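Local coordinates for RagA protein (Porphyromonas gingivalis, PDB 6SLN) that probably imports peptides or similar nutrients across the outer membrane as a TonB-dependent receptor built from a beta-barrel and a plug domain, at residues Asn708-Val714 and Tyr726-Met732. Numbering follows the deposited sequence.
Sequences NDMLIDV and YQNVGSM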
ATOM      1  N   ASN A 708     -36.412  -8.072  21.317  1.00 52.59           N
ATOM      2  CA  ASN A 708     -36.673  -9.465  20.971  1.00 53.63           C
ATOM      3  C   ASN A 708     -35.911  -9.817  19.704  1.00 51.41           C
ATOM      4  O   ASN A 708     -35.467  -8.935  18.967  1.00 46.45           O
ATOM      5  CB  ASN A 708     -38.172  -9.731  20.768  1.00 57.85           C
ATOM      6  CG  ASN A 708     -38.832 -10.294  22.002  1.00 65.45           C
ATOM      7  OD1 ASN A 708     -39.259  -9.551  22.882  1.00 71.18           O
ATOM      8  ND2 ASN A 708     -38.882 -11.621  22.093  1.00 69.26           N
ATOM      9  N   ASP A 709     -35.807 -11.124  19.431  1.00 52.02           N
ATOM     10  CA  ASP A 709     -34.884 -11.641  18.415  1.00 52.01           C
ATOM     11  C   ASP A 709     -33.478 -11.091  18.663  1.00 57.81           C
ATOM     12  O   ASP A 709     -32.746 -10.724  17.737  1.00 55.84           O
ATOM     13  CB  ASP A 709     -35.367 -11.320  16.999  1.00 51.70           C
ATOM     14  CG  ASP A 709     -36.601 -12.110  16.609  1.00 60.32           C
ATOM     15  OD1 ASP A 709     -37.238 -12.652  17.519  1.00 64.42           O
ATOM     16  OD2 ASP A 709     -36.936 -12.199  15.405  1.00 66.09           O
ATOM     17  N   MET A 710     -33.104 -11.048  19.943  1.00 55.97           N
ATOM     18  CA  MET A 710     -31.951 -10.281  20.391  1.00 55.58           C
ATOM     19  C   MET A 710     -30.666 -10.738  19.705  1.00 45.63           C
ATOM     20  O   MET A 710     -30.328 -11.927  19.708  1.00 50.10           O
ATOM     21  CB  MET A 710     -31.829 -10.403  21.911  1.00 54.47           C
ATOM     22  CG  MET A 710     -30.515  -9.913  22.489  1.00 52.39           C
ATOM     23  SD  MET A 710     -30.711  -9.285  24.163  1.00 58.45           S
ATOM     24  CE  MET A 710     -31.458  -7.730  23.738  1.00 55.52           C
ATOM     25  N   LEU A 711     -29.948  -9.786  19.111  1.00 35.45           N
ATOM     26  CA  LEU A 711     -28.682 -10.103  18.452  1.00 38.86           C
ATOM     27  C   LEU A 711     -27.628 -10.268  19.526  1.00 45.92           C
ATOM     28  O   LEU A 711     -27.071  -9.291  20.023  1.00 54.13           O
ATOM     29  CB  LEU A 711     -28.298  -9.024  17.447  1.00 35.85           C
ATOM     30  CG  LEU A 711     -28.988  -9.314  16.121  1.00 38.41           C
ATOM     31  CD1 LEU A 711     -29.015  -8.113  15.185  1.00 51.34           C
ATOM     32  CD2 LEU A 711     -28.302 -10.526  15.484  1.00 34.53           C
ATOM     33  N   ILE A 712     -27.376 -11.502  19.924  1.00 45.64           N
ATOM     34  CA  ILE A 712     -26.325 -11.785  20.886  1.00 46.99           C
ATOM     35  C   ILE A 712     -25.151 -12.370  20.125  1.00 50.37           C
ATOM     36  O   ILE A 712     -25.317 -13.286  19.307  1.00 45.11           O
ATOM     37  CB  ILE A 712     -26.799 -12.741  21.994  1.00 45.90           C
ATOM     38  CG1 ILE A 712     -27.924 -12.104  22.829  1.00 39.63           C
ATOM     39  CG2 ILE A 712     -25.609 -13.164  22.865  1.00 43.14           C
ATOM     40  CD1 ILE A 712     -28.163 -12.773  24.213  1.00 36.86           C
ATOM     41  N   ASP A 713     -23.974 -11.796  20.347  1.00 53.12           N
ATOM     42  CA  ASP A 713     -22.727 -12.386  19.877  1.00 50.39           C
ATOM     43  C   ASP A 713     -22.467 -13.552  20.830  1.00 50.72           C
ATOM     44  O   ASP A 713     -21.755 -13.441  21.836  1.00 51.62           O
ATOM     45  CB  ASP A 713     -21.607 -11.346  19.871  1.00 36.67           C
ATOM     46  CG  ASP A 713     -20.413 -11.768  19.046  1.00 39.53           C
ATOM     47  OD1 ASP A 713     -20.398 -12.914  18.560  1.00 48.10           O
ATOM     48  OD2 ASP A 713     -19.482 -10.952  18.882  1.00 46.95           O
ATOM     49  N   VAL A 714     -23.097 -14.678  20.520  1.00 46.83           N
ATOM     50  CA  VAL A 714     -23.209 -15.764  21.500  1.00 50.90           C
ATOM     51  C   VAL A 714     -21.821 -16.322  21.799  1.00 47.97           C
ATOM     52  O   VAL A 714     -21.063 -16.633  20.861  1.00 47.25           O
ATOM     53  CB  VAL A 714     -24.151 -16.856  20.986  1.00 50.85           C
ATOM     54  CG1 VAL A 714     -23.935 -18.133  21.766  1.00 57.44           C
ATOM     55  CG2 VAL A 714     -25.621 -16.399  21.088  1.00 36.97           C
ATOM     56  N   TYR A 726     -22.811 -14.838  16.078  1.00 43.95           N
ATOM     57  CA  TYR A 726     -24.048 -14.101  16.271  1.00 48.51           C
ATOM     58  C   TYR A 726     -25.264 -15.008  16.071  1.00 53.85           C
ATOM     59  O   TYR A 726     -25.251 -15.926  15.245  1.00 50.78           O
ATOM     60  CB  TYR A 726     -24.085 -12.914  15.322  1.00 43.27           C
ATOM     61  CG  TYR A 726     -23.703 -11.611  15.969  1.00 46.72           C
ATOM     62  CD1 TYR A 726     -24.485 -11.067  16.977  1.00 56.33           C
ATOM     63  CD2 TYR A 726     -22.575 -10.915  15.564  1.00 50.23           C
ATOM     64  CE1 TYR A 726     -24.152  -9.866  17.568  1.00 59.89           C
ATOM     65  CE2 TYR A 726     -22.232  -9.705  16.148  1.00 54.36           C
ATOM     66  CZ  TYR A 726     -23.023  -9.192  17.149  1.00 58.92           C
ATOM     67  OH  TYR A 726     -22.689  -7.998  17.729  1.00 61.51           O
ATOM     68  N   GLN A 727     -26.309 -14.755  16.863  1.00 50.77           N
ATOM     69  CA  GLN A 727     -27.562 -15.495  16.826  1.00 43.14           C
ATOM     70  C   GLN A 727     -28.685 -14.581  17.310  1.00 46.90           C
ATOM     71  O   GLN A 727     -28.469 -13.698  18.142  1.00 51.39           O
ATOM     72  CB  GLN A 727     -27.501 -16.764  17.698  1.00 43.69           C
ATOM     73  CG  GLN A 727     -26.871 -17.983  17.014  1.00 53.09           C
ATOM     74  CD  GLN A 727     -26.257 -18.969  17.997  1.00 59.45           C
ATOM     75  OE1 GLN A 727     -26.300 -18.755  19.195  1.00 75.36           O
ATOM     76  NE2 GLN A 727     -25.680 -20.046  17.490  1.00 55.02           N
ATOM     77  N   ASN A 728     -29.889 -14.794  16.782  1.00 53.72           N
ATOM     78  CA  ASN A 728     -31.082 -14.123  17.295  1.00 54.36           C
ATOM     79  C   ASN A 728     -31.573 -14.942  18.480  1.00 54.55           C
ATOM     80  O   ASN A 728     -32.166 -16.011  18.318  1.00 45.83           O
ATOM     81  CB  ASN A 728     -32.138 -13.994  16.210  1.00 48.96           C
ATOM     82  CG  ASN A 728     -31.651 -13.190  15.038  1.00 49.03           C
ATOM     83  OD1 ASN A 728     -31.153 -13.753  14.060  1.00 43.76           O
ATOM     84  ND2 ASN A 728     -31.762 -11.865  15.134  1.00 47.09           N
ATOM     85  N   VAL A 729     -31.317 -14.443  19.680  1.00 52.22           N
ATOM     86  CA  VAL A 729     -31.357 -15.300  20.851  1.00 53.34           C
ATOM     87  C   VAL A 729     -31.560 -14.466  22.117  1.00 55.21           C
ATOM     88  O   VAL A 729     -30.941 -13.410  22.295  1.00 48.90           O
ATOM     89  CB  VAL A 729     -30.070 -16.146  20.904  1.00 51.50           C
ATOM     90  CG1 VAL A 729     -29.740 -16.503  22.316  1.00 61.78           C
ATOM     91  CG2 VAL A 729     -30.239 -17.412  20.067  1.00 43.43           C
ATOM     92  N   GLY A 730     -32.460 -14.912  22.993  1.00 52.61           N
ATOM     93  CA  GLY A 730     -32.686 -14.213  24.228  1.00 48.15           C
ATOM     94  C   GLY A 730     -33.487 -12.937  24.057  1.00 49.83           C
ATOM     95  O   GLY A 730     -33.999 -12.621  22.983  1.00 45.67           O
ATOM     96  N   SER A 731     -33.613 -12.203  25.163  1.00 55.01           N
ATOM     97  CA  SER A 731     -34.342 -10.938  25.132  1.00 54.95           C
ATOM     98  C   SER A 731     -34.080 -10.157  26.415  1.00 53.90           C
ATOM     99  O   SER A 731     -33.772 -10.730  27.463  1.00 49.46           O
ATOM    100  CB  SER A 731     -35.848 -11.156  24.942  1.00 49.15           C
ATOM    101  OG  SER A 731     -36.341 -12.041  25.920  1.00 53.70           O
ATOM    102  N   MET A 732     -34.205  -8.843  26.299  1.00 50.35           N
ATOM    103  CA  MET A 732     -34.035  -7.882  27.375  1.00 54.88           C
ATOM    104  C   MET A 732     -35.279  -7.020  27.467  1.00 58.17           C
ATOM    105  O   MET A 732     -36.288  -7.266  26.803  1.00 72.84           O
ATOM    106  CB  MET A 732     -32.836  -6.959  27.154  1.00 64.38           C
ATOM    107  CG  MET A 732     -31.481  -7.582  27.198  1.00 69.84           C
ATOM    108  SD  MET A 732     -30.338  -6.334  26.592  1.00 60.26           S
ATOM    109  CE  MET A 732     -30.385  -5.204  27.997  1.00 49.95           C
TER
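M710 and M732 form the apolar centre of this contact, beside an antiparallel beta-hairpin in the beta-barrel of a TonB-dependent receptor. They meet past the end of the hairpin's paired strands, where the chain runs on into strand 732-746, and M710 CE lies 3.4 Å from M732 SD. I712 CD1 and V714 CG2 both approach V729 CG1, while F771 and F770 from a nearby loop touch V714 and V729. One face of the hairpin carries L711 and Y726, whose side chains cross at about a right angle. D713 is stacked on that tyrosine: its CB sits 3.9 Å from the ring centroid as a CH-pi contact, and the carboxylate continues over the ring, the two planes 13° apart. With CG anti to the backbone N (chi1 -164°), the acid is laid across the aromatic face, and S724 OG binds its OD1.

I712 and Q727 form a hydrogen-bonded pair, each N reaching the other's O at 3.0 Å. Beyond N728 the second chain leaves the strand, yet V729 N still donates to M710 O (2.7 Å). At the polar edge D709 forms a salt bridge with K679, and N728 ND2 donates both to S676 O and to D709 O, the latter at 3.0 Å with an N-H...O angle of 171°.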